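Local coordinates for protein beta 1-3 glucanase (Clostridium beijerinckii NCIMB 8052, PDB 5H4E) that probably hydrolyses beta-1,3-glucans as a glycoside hydrolase of family 64, at residues 233-245 / 252-264. Residues are numbered along the deposited sequence; the frame is centred on the assembly and turned at random.
Sequences VYSYYATHELTFT and SGHVVGNDFVFNK
The beta hairpin of strands 242-246 and 249-256 pairs Leu242 with Gly253, while the end of helix 227-236 and the loop after it close over the same sheet. The antiparallel assignment rests on two bonds of this hydrogen-bonded pair: Leu242 N to Gly253 O has an N-H...O angle of 175° at 2.9 Å, and Gly253 N returns to Leu242 O at 2.7 Å. Beyond it the loop bridges back, Val255 N giving a straight bond (2.8 Å) to Tyr237 O from well above the carbonyl plane. One water donates to both Ala238 O and Val255 O.

On the Leu242 face, Phe260 turns its edge to the face of Tyr234, with ring planes at 86° and centroids 5.3 Å apart; Val255 CG2 makes a CH-pi contact over the same Tyr234 face. Phe260 CZ meets Tyr237 CB at 3.5 Å, and Leu242 CD2 packs against that ring carbon, Phe260 CZ, too.

On the Thr243 face, with its chi1 of -167° swinging the hydroxyl away from the backbone N and toward Glu241, Ser252 donates from OG to the anti lone pair of Glu241 OE1 at 2.5 Å. Tyr269 also hydrogen-bonds this oxygen.

Tyr234 OH and Tyr237 OH are anchored to Gly275 O and Met312 O, respectively. The hairpin strand 242-246 forms one margin of a four-stranded antiparallel sheet, and Phe244 and Phe262 extend its packing onto helix 294-309.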
ATOM      1  N   VAL A 233       8.585 -25.272   5.021  1.00 19.00           N
ATOM      2  CA  VAL A 233       8.369 -24.585   6.287  1.00 18.75           C
ATOM      3  C   VAL A 233       7.270 -25.248   7.115  1.00 21.66           C
ATOM      4  O   VAL A 233       7.443 -25.484   8.317  1.00 21.76           O
ATOM      5  CB  VAL A 233       8.032 -23.080   6.054  1.00 20.23           C
ATOM      6  CG1 VAL A 233       7.453 -22.445   7.317  1.00 17.01           C
ATOM      7  CG2 VAL A 233       9.278 -22.335   5.592  1.00 17.54           C
ATOM      8  N   TYR A 234       6.141 -25.567   6.488  1.00 19.63           N
ATOM      9  CA  TYR A 234       5.094 -26.286   7.224  1.00 22.58           C
ATOM     10  C   TYR A 234       5.524 -27.702   7.668  1.00 24.34           C
ATOM     11  O   TYR A 234       5.141 -28.165   8.746  1.00 23.86           O
ATOM     12  CB  TYR A 234       3.819 -26.351   6.388  1.00 24.88           C
ATOM     13  CG  TYR A 234       2.889 -25.209   6.689  1.00 22.49           C
ATOM     14  CD1 TYR A 234       3.316 -23.884   6.574  1.00 28.54           C
ATOM     15  CD2 TYR A 234       1.587 -25.443   7.113  1.00 25.30           C
ATOM     16  CE1 TYR A 234       2.449 -22.821   6.857  1.00 24.43           C
ATOM     17  CE2 TYR A 234       0.723 -24.394   7.399  1.00 26.60           C
ATOM     18  CZ  TYR A 234       1.155 -23.092   7.269  1.00 27.63           C
ATOM     19  OH  TYR A 234       0.286 -22.065   7.557  1.00 23.02           O
ATOM     20  N   SER A 235       6.334 -28.363   6.851  1.00 22.04           N
ATOM     21  CA  SER A 235       6.856 -29.689   7.183  1.00 25.58           C
ATOM     22  C   SER A 235       7.819 -29.597   8.367  1.00 25.24           C
ATOM     23  O   SER A 235       7.748 -30.388   9.319  1.00 24.66           O
ATOM     24  CB  SER A 235       7.546 -30.300   5.958  1.00 25.99           C
ATOM     25  OG  SER A 235       8.139 -31.559   6.244  1.00 34.18           O
ATOM     26  N   TYR A 236       8.703 -28.606   8.311  1.00 21.80           N
ATOM     27  CA  TYR A 236       9.673 -28.367   9.367  1.00 21.48           C
ATOM     28  C   TYR A 236       8.997 -28.103  10.712  1.00 24.49           C
ATOM     29  O   TYR A 236       9.337 -28.737  11.709  1.00 22.89           O
ATOM     30  CB  TYR A 236      10.586 -27.192   8.986  1.00 18.09           C
ATOM     31  CG  TYR A 236      11.704 -26.963   9.974  1.00 17.54           C
ATOM     32  CD1 TYR A 236      12.854 -27.756   9.942  1.00 19.32           C
ATOM     33  CD2 TYR A 236      11.607 -25.975  10.951  1.00 19.33           C
ATOM     34  CE1 TYR A 236      13.883 -27.562  10.858  1.00 19.45           C
ATOM     35  CE2 TYR A 236      12.635 -25.768  11.874  1.00 21.58           C
ATOM     36  CZ  TYR A 236      13.769 -26.563  11.818  1.00 21.76           C
ATOM     37  OH  TYR A 236      14.782 -26.365  12.732  1.00 25.48           O
ATOM     38  N   TYR A 237       8.021 -27.189  10.731  1.00 20.12           N
ATOM     39  CA  TYR A 237       7.404 -26.747  11.978  1.00 23.09           C
ATOM     40  C   TYR A 237       6.318 -27.710  12.470  1.00 21.81           C
ATOM     41  O   TYR A 237       5.668 -27.455  13.480  1.00 21.55           O
ATOM     42  CB  TYR A 237       6.846 -25.313  11.823  1.00 23.47           C
ATOM     43  CG  TYR A 237       7.937 -24.252  11.907  1.00 21.08           C
ATOM     44  CD1 TYR A 237       8.824 -24.232  12.981  1.00 22.16           C
ATOM     45  CD2 TYR A 237       8.121 -23.316  10.890  1.00 23.59           C
ATOM     46  CE1 TYR A 237       9.841 -23.294  13.060  1.00 21.34           C
ATOM     47  CE2 TYR A 237       9.135 -22.362  10.966  1.00 23.95           C
ATOM     48  CZ  TYR A 237       9.991 -22.359  12.057  1.00 23.41           C
ATOM     49  OH  TYR A 237      11.006 -21.439  12.156  1.00 22.10           O
ATOM     50  N   ALA A 238       6.139 -28.828  11.776  1.00 22.51           N
ATOM     51  CA  ALA A 238       5.322 -29.910  12.321  1.00 24.63           C
ATOM     52  C   ALA A 238       6.003 -30.518  13.546  1.00 31.69           C
ATOM     53  O   ALA A 238       5.340 -30.977  14.475  1.00 31.91           O
ATOM     54  CB  ALA A 238       5.067 -30.970  11.275  1.00 25.49           C
ATOM     55  N   THR A 239       7.334 -30.503  13.559  1.00 29.00           N
ATOM     56  CA  THR A 239       8.072 -31.108  14.659  1.00 28.79           C
ATOM     57  C   THR A 239       9.077 -30.168  15.328  1.00 30.61           C
ATOM     58  O   THR A 239       9.802 -30.576  16.232  1.00 35.12           O
ATOM     59  CB  THR A 239       8.810 -32.359  14.181  1.00 29.62           C
ATOM     60  OG1 THR A 239       9.652 -32.023  13.070  1.00 33.38           O
ATOM     61  CG2 THR A 239       7.818 -33.415  13.732  1.00 32.71           C
ATOM     62  N   HIS A 240       9.138 -28.919  14.880  1.00 23.32           N
ATOM     63  CA  HIS A 240       9.939 -27.906  15.554  1.00 26.49           C
ATOM     64  C   HIS A 240       9.049 -26.741  15.967  1.00 25.06           C
ATOM     65  O   HIS A 240       7.975 -26.558  15.406  1.00 26.97           O
ATOM     66  CB  HIS A 240      11.086 -27.416  14.663  1.00 20.65           C
ATOM     67  CG  HIS A 240      12.017 -28.504  14.226  1.00 25.06           C
ATOM     68  ND1 HIS A 240      11.738 -29.339  13.167  1.00 26.20           N
ATOM     69  CD2 HIS A 240      13.209 -28.915  14.724  1.00 29.11           C
ATOM     70  CE1 HIS A 240      12.720 -30.212  13.022  1.00 27.45           C
ATOM     71  NE2 HIS A 240      13.627 -29.974  13.952  1.00 30.95           N
ATOM     72  N   GLU A 241       9.497 -25.967  16.952  1.00 23.93           N
ATOM     73  CA  GLU A 241       8.755 -24.793  17.408  1.00 26.00           C
ATOM     74  C   GLU A 241       9.219 -23.536  16.696  1.00 27.53           C
ATOM     75  O   GLU A 241      10.420 -23.319  16.505  1.00 24.84           O
ATOM     76  CB  GLU A 241       8.900 -24.585  18.920  1.00 25.89           C
ATOM     77  CG  GLU A 241       8.068 -25.526  19.780  1.00 30.90           C
ATOM     78  CD  GLU A 241       6.574 -25.253  19.687  1.00 30.98           C
ATOM     79  OE1 GLU A 241       6.140 -24.115  19.993  1.00 30.13           O
ATOM     80  OE2 GLU A 241       5.833 -26.191  19.328  1.00 29.62           O
ATOM     81  N   LEU A 242       8.252 -22.719  16.300  1.00 22.78           N
ATOM     82  CA  LEU A 242       8.514 -21.376  15.803  1.00 21.50           C
ATOM     83  C   LEU A 242       8.240 -20.414  16.940  1.00 23.73           C
ATOM     84  O   LEU A 242       7.091 -20.224  17.334  1.00 25.38           O
ATOM     85  CB  LEU A 242       7.627 -21.061  14.593  1.00 23.10           C
ATOM     86  CG  LEU A 242       7.589 -19.634  14.049  1.00 24.80           C
ATOM     87  CD1 LEU A 242       8.978 -19.128  13.823  1.00 29.78           C
ATOM     88  CD2 LEU A 242       6.826 -19.630  12.734  1.00 22.24           C
ATOM     89  N   THR A 243       9.288 -19.816  17.480  1.00 23.27           N
ATOM     90  CA  THR A 243       9.133 -18.933  18.623  1.00 25.29           C
ATOM     91  C   THR A 243       9.658 -17.550  18.319  1.00 28.67           C
ATOM     92  O   THR A 243      10.802 -17.398  17.885  1.00 27.16           O
ATOM     93  CB  THR A 243       9.857 -19.484  19.849  1.00 25.92           C
ATOM     94  OG1 THR A 243       9.379 -20.810  20.112  1.00 26.46           O
ATOM     95  CG2 THR A 243       9.608 -18.598  21.060  1.00 28.08           C
ATOM     96  N   PHE A 244       8.816 -16.544  18.539  1.00 29.34           N
ATOM     97  CA  PHE A 244       9.224 -15.176  18.286  1.00 28.48           C
ATOM     98  C   PHE A 244       8.628 -14.215  19.308  1.00 32.33           C
ATOM     99  O   PHE A 244       7.626 -14.507  19.968  1.00 30.15           O
ATOM    100  CB  PHE A 244       8.849 -14.757  16.859  1.00 29.09           C
ATOM    101  CG  PHE A 244       7.377 -14.506  16.651  1.00 27.36           C
ATOM    102  CD1 PHE A 244       6.527 -15.538  16.275  1.00 27.12           C
ATOM    103  CD2 PHE A 244       6.851 -13.227  16.794  1.00 28.30           C
ATOM    104  CE1 PHE A 244       5.172 -15.299  16.066  1.00 28.76           C
ATOM    105  CE2 PHE A 244       5.499 -12.984  16.586  1.00 27.44           C
ATOM    106  CZ  PHE A 244       4.662 -14.021  16.230  1.00 26.86           C
ATOM    107  N   THR A 245       9.274 -13.064  19.436  1.00 28.82           N
ATOM    108  CA  THR A 245       8.824 -12.032  20.343  1.00 30.28           C
ATOM    109  C   THR A 245       8.665 -10.723  19.590  1.00 35.17           C
ATOM    110  O   THR A 245       9.537 -10.343  18.813  1.00 32.46           O
ATOM    111  CB  THR A 245       9.810 -11.846  21.502  1.00 32.25           C
ATOM    112  OG1 THR A 245      10.006 -13.103  22.161  1.00 35.72           O
ATOM    113  CG2 THR A 245       9.282 -10.829  22.504  1.00 35.50           C
ATOM    114  N   SER A 252       4.583 -18.821  20.380  1.00 24.61           N
ATOM    115  CA  SER A 252       5.256 -20.030  19.942  1.00 22.90           C
ATOM    116  C   SER A 252       4.289 -20.910  19.167  1.00 24.15           C
ATOM    117  O   SER A 252       3.173 -21.148  19.607  1.00 27.49           O
ATOM    118  CB  SER A 252       5.840 -20.782  21.144  1.00 28.97           C
ATOM    119  OG  SER A 252       6.747 -21.787  20.721  1.00 25.98           O
ATOM    120  N   GLY A 253       4.708 -21.405  18.013  1.00 23.44           N
ATOM    121  CA  GLY A 253       3.788 -22.126  17.161  1.00 23.58           C
ATOM    122  C   GLY A 253       4.335 -23.419  16.606  1.00 24.53           C
ATOM    123  O   GLY A 253       5.550 -23.639  16.597  1.00 23.12           O
ATOM    124  N   HIS A 254       3.425 -24.278  16.152  1.00 22.41           N
ATOM    125  CA  HIS A 254       3.780 -25.524  15.488  1.00 22.92           C
ATOM    126  C   HIS A 254       2.650 -25.926  14.555  1.00 27.27           C
ATOM    127  O   HIS A 254       1.504 -25.528  14.748  1.00 26.72           O
ATOM    128  CB  HIS A 254       4.086 -26.644  16.503  1.00 28.65           C
ATOM    129  CG  HIS A 254       2.945 -26.972  17.423  1.00 27.60           C
ATOM    130  ND1 HIS A 254       1.988 -26.052  17.784  1.00 32.47           N
ATOM    131  CD2 HIS A 254       2.633 -28.114  18.079  1.00 30.24           C
ATOM    132  CE1 HIS A 254       1.123 -26.616  18.609  1.00 28.96           C
ATOM    133  NE2 HIS A 254       1.496 -27.866  18.808  1.00 26.10           N
ATOM    134  N   VAL A 255       2.979 -26.697  13.528  1.00 22.75           N
ATOM    135  CA  VAL A 255       1.975 -27.114  12.561  1.00 21.74           C
ATOM    136  C   VAL A 255       1.328 -28.397  13.058  1.00 27.28           C
ATOM    137  O   VAL A 255       2.016 -29.389  13.324  1.00 25.83           O
ATOM    138  CB  VAL A 255       2.585 -27.315  11.166  1.00 25.16           C
ATOM    139  CG1 VAL A 255       1.583 -27.954  10.206  1.00 23.43           C
ATOM    140  CG2 VAL A 255       3.115 -25.982  10.617  1.00 22.84           C
ATOM    141  N   VAL A 256       0.009 -28.354  13.224  1.00 25.85           N
ATOM    142  CA  VAL A 256      -0.779 -29.517  13.605  1.00 28.51           C
ATOM    143  C   VAL A 256      -1.772 -29.772  12.493  1.00 29.16           C
ATOM    144  O   VAL A 256      -2.696 -28.985  12.293  1.00 31.16           O
ATOM    145  CB  VAL A 256      -1.534 -29.315  14.928  1.00 26.43           C
ATOM    146  CG1 VAL A 256      -2.216 -30.618  15.336  1.00 28.48           C
ATOM    147  CG2 VAL A 256      -0.592 -28.836  16.009  1.00 28.67           C
ATOM    148  N   GLY A 257      -1.566 -30.848  11.747  1.00 27.78           N
ATOM    149  CA  GLY A 257      -2.323 -31.069  10.533  1.00 30.29           C
ATOM    150  C   GLY A 257      -1.976 -30.005   9.511  1.00 35.18           C
ATOM    151  O   GLY A 257      -0.836 -29.927   9.054  1.00 35.10           O
ATOM    152  N   ASN A 258      -2.956 -29.176   9.158  1.00 34.68           N
ATOM    153  CA  ASN A 258      -2.743 -28.116   8.175  1.00 31.08           C
ATOM    154  C   ASN A 258      -2.782 -26.732   8.810  1.00 30.56           C
ATOM    155  O   ASN A 258      -2.633 -25.719   8.120  1.00 31.41           O
ATOM    156  CB  ASN A 258      -3.790 -28.201   7.059  1.00 37.26           C
ATOM    157  CG  ASN A 258      -3.166 -28.354   5.685  1.00 42.69           C
ATOM    158  OD1 ASN A 258      -2.069 -28.908   5.541  1.00 44.49           O
ATOM    159  ND2 ASN A 258      -3.850 -27.847   4.667  1.00 45.75           N
ATOM    160  N   ASP A 259      -3.006 -26.697  10.119  1.00 28.39           N
ATOM    161  CA  ASP A 259      -3.057 -25.454  10.874  1.00 26.00           C
ATOM    162  C   ASP A 259      -1.718 -25.108  11.497  1.00 28.99           C
ATOM    163  O   ASP A 259      -0.960 -26.001  11.875  1.00 27.31           O
ATOM    164  CB  ASP A 259      -4.095 -25.533  11.995  1.00 29.06           C
ATOM    165  CG  ASP A 259      -5.496 -25.753  11.482  1.00 30.81           C
ATOM    166  OD1 ASP A 259      -5.796 -25.311  10.352  1.00 30.97           O
ATOM    167  OD2 ASP A 259      -6.295 -26.357  12.221  1.00 33.15           O
ATOM    168  N   PHE A 260      -1.460 -23.809  11.632  1.00 26.25           N
ATOM    169  CA  PHE A 260      -0.309 -23.314  12.370  1.00 23.37           C
ATOM    170  C   PHE A 260      -0.848 -22.795  13.685  1.00 24.52           C
ATOM    171  O   PHE A 260      -1.522 -21.768  13.711  1.00 25.87           O
ATOM    172  CB  PHE A 260       0.429 -22.193  11.616  1.00 23.52           C
ATOM    173  CG  PHE A 260       1.938 -22.277  11.709  1.00 24.55           C
ATOM    174  CD1 PHE A 260       2.721 -22.303  10.565  1.00 23.80           C
ATOM    175  CD2 PHE A 260       2.555 -22.428  12.941  1.00 24.36           C
ATOM    176  CE1 PHE A 260       4.104 -22.380  10.661  1.00 26.23           C
ATOM    177  CE2 PHE A 260       3.934 -22.531  13.048  1.00 25.31           C
ATOM    178  CZ  PHE A 260       4.711 -22.510  11.910  1.00 21.70           C
ATOM    179  N   VAL A 261      -0.568 -23.509  14.773  1.00 23.99           N
ATOM    180  CA  VAL A 261      -1.153 -23.202  16.079  1.00 23.55           C
ATOM    181  C   VAL A 261      -0.158 -22.592  17.067  1.00 25.31           C
ATOM    182  O   VAL A 261       0.920 -23.140  17.310  1.00 24.80           O
ATOM    183  CB  VAL A 261      -1.756 -24.479  16.713  1.00 24.34           C
ATOM    184  CG1 VAL A 261      -2.800 -24.111  17.751  1.00 24.96           C
ATOM    185  CG2 VAL A 261      -2.342 -25.374  15.626  1.00 26.80           C
ATOM    186  N   PHE A 262      -0.537 -21.460  17.649  1.00 19.21           N
ATOM    187  CA  PHE A 262       0.341 -20.725  18.543  1.00 23.19           C
ATOM    188  C   PHE A 262      -0.224 -20.582  19.950  1.00 24.79           C
ATOM    189  O   PHE A 262      -1.436 -20.656  20.179  1.00 25.47           O
ATOM    190  CB  PHE A 262       0.631 -19.315  17.995  1.00 25.41           C
ATOM    191  CG  PHE A 262       1.448 -19.298  16.724  1.00 21.94           C
ATOM    192  CD1 PHE A 262       0.874 -19.644  15.510  1.00 25.65           C
ATOM    193  CD2 PHE A 262       2.784 -18.903  16.744  1.00 24.51           C
ATOM    194  CE1 PHE A 262       1.609 -19.611  14.345  1.00 21.93           C
ATOM    195  CE2 PHE A 262       3.531 -18.877  15.579  1.00 24.79           C
ATOM    196  CZ  PHE A 262       2.948 -19.235  14.380  1.00 21.18           C
ATOM    197  N   ASN A 263       0.680 -20.362  20.891  1.00 23.21           N
ATOM    198  CA  ASN A 263       0.307 -19.921  22.221  1.00 28.46           C
ATOM    199  C   ASN A 263       0.867 -18.529  22.447  1.00 28.20           C
ATOM    200  O   ASN A 263       1.593 -18.009  21.600  1.00 29.51           O
ATOM    201  CB  ASN A 263       0.811 -20.898  23.284  1.00 26.24           C
ATOM    202  CG  ASN A 263       2.324 -20.878  23.446  1.00 30.11           C
ATOM    203  OD1 ASN A 263       3.057 -20.334  22.613  1.00 30.01           O
ATOM    204  ND2 ASN A 263       2.802 -21.506  24.519  1.00 26.95           N
ATOM    205  N   LYS A 264       0.528 -17.930  23.580  1.00 30.22           N
ATOM    206  CA  LYS A 264       0.989 -16.592  23.918  1.00 29.30           C
ATOM    207  C   LYS A 264       1.545 -16.578  25.335  1.00 31.93           C
ATOM    208  O   LYS A 264       0.862 -16.984  26.277  1.00 31.91           O
ATOM    209  CB  LYS A 264      -0.158 -15.587  23.778  1.00 29.31           C
ATOM    210  CG  LYS A 264       0.192 -14.160  24.126  1.00 33.90           C
ATOM    211  CD  LYS A 264      -1.058 -13.291  23.984  1.00 35.87           C
ATOM    212  CE  LYS A 264      -0.802 -11.835  24.316  1.00 36.36           C
ATOM    213  NZ  LYS A 264      -2.033 -11.033  24.050  1.00 37.13           N
TER
HETATM  214  O   HOH W   1       2.345 -31.748  14.255  1.00 32.28           O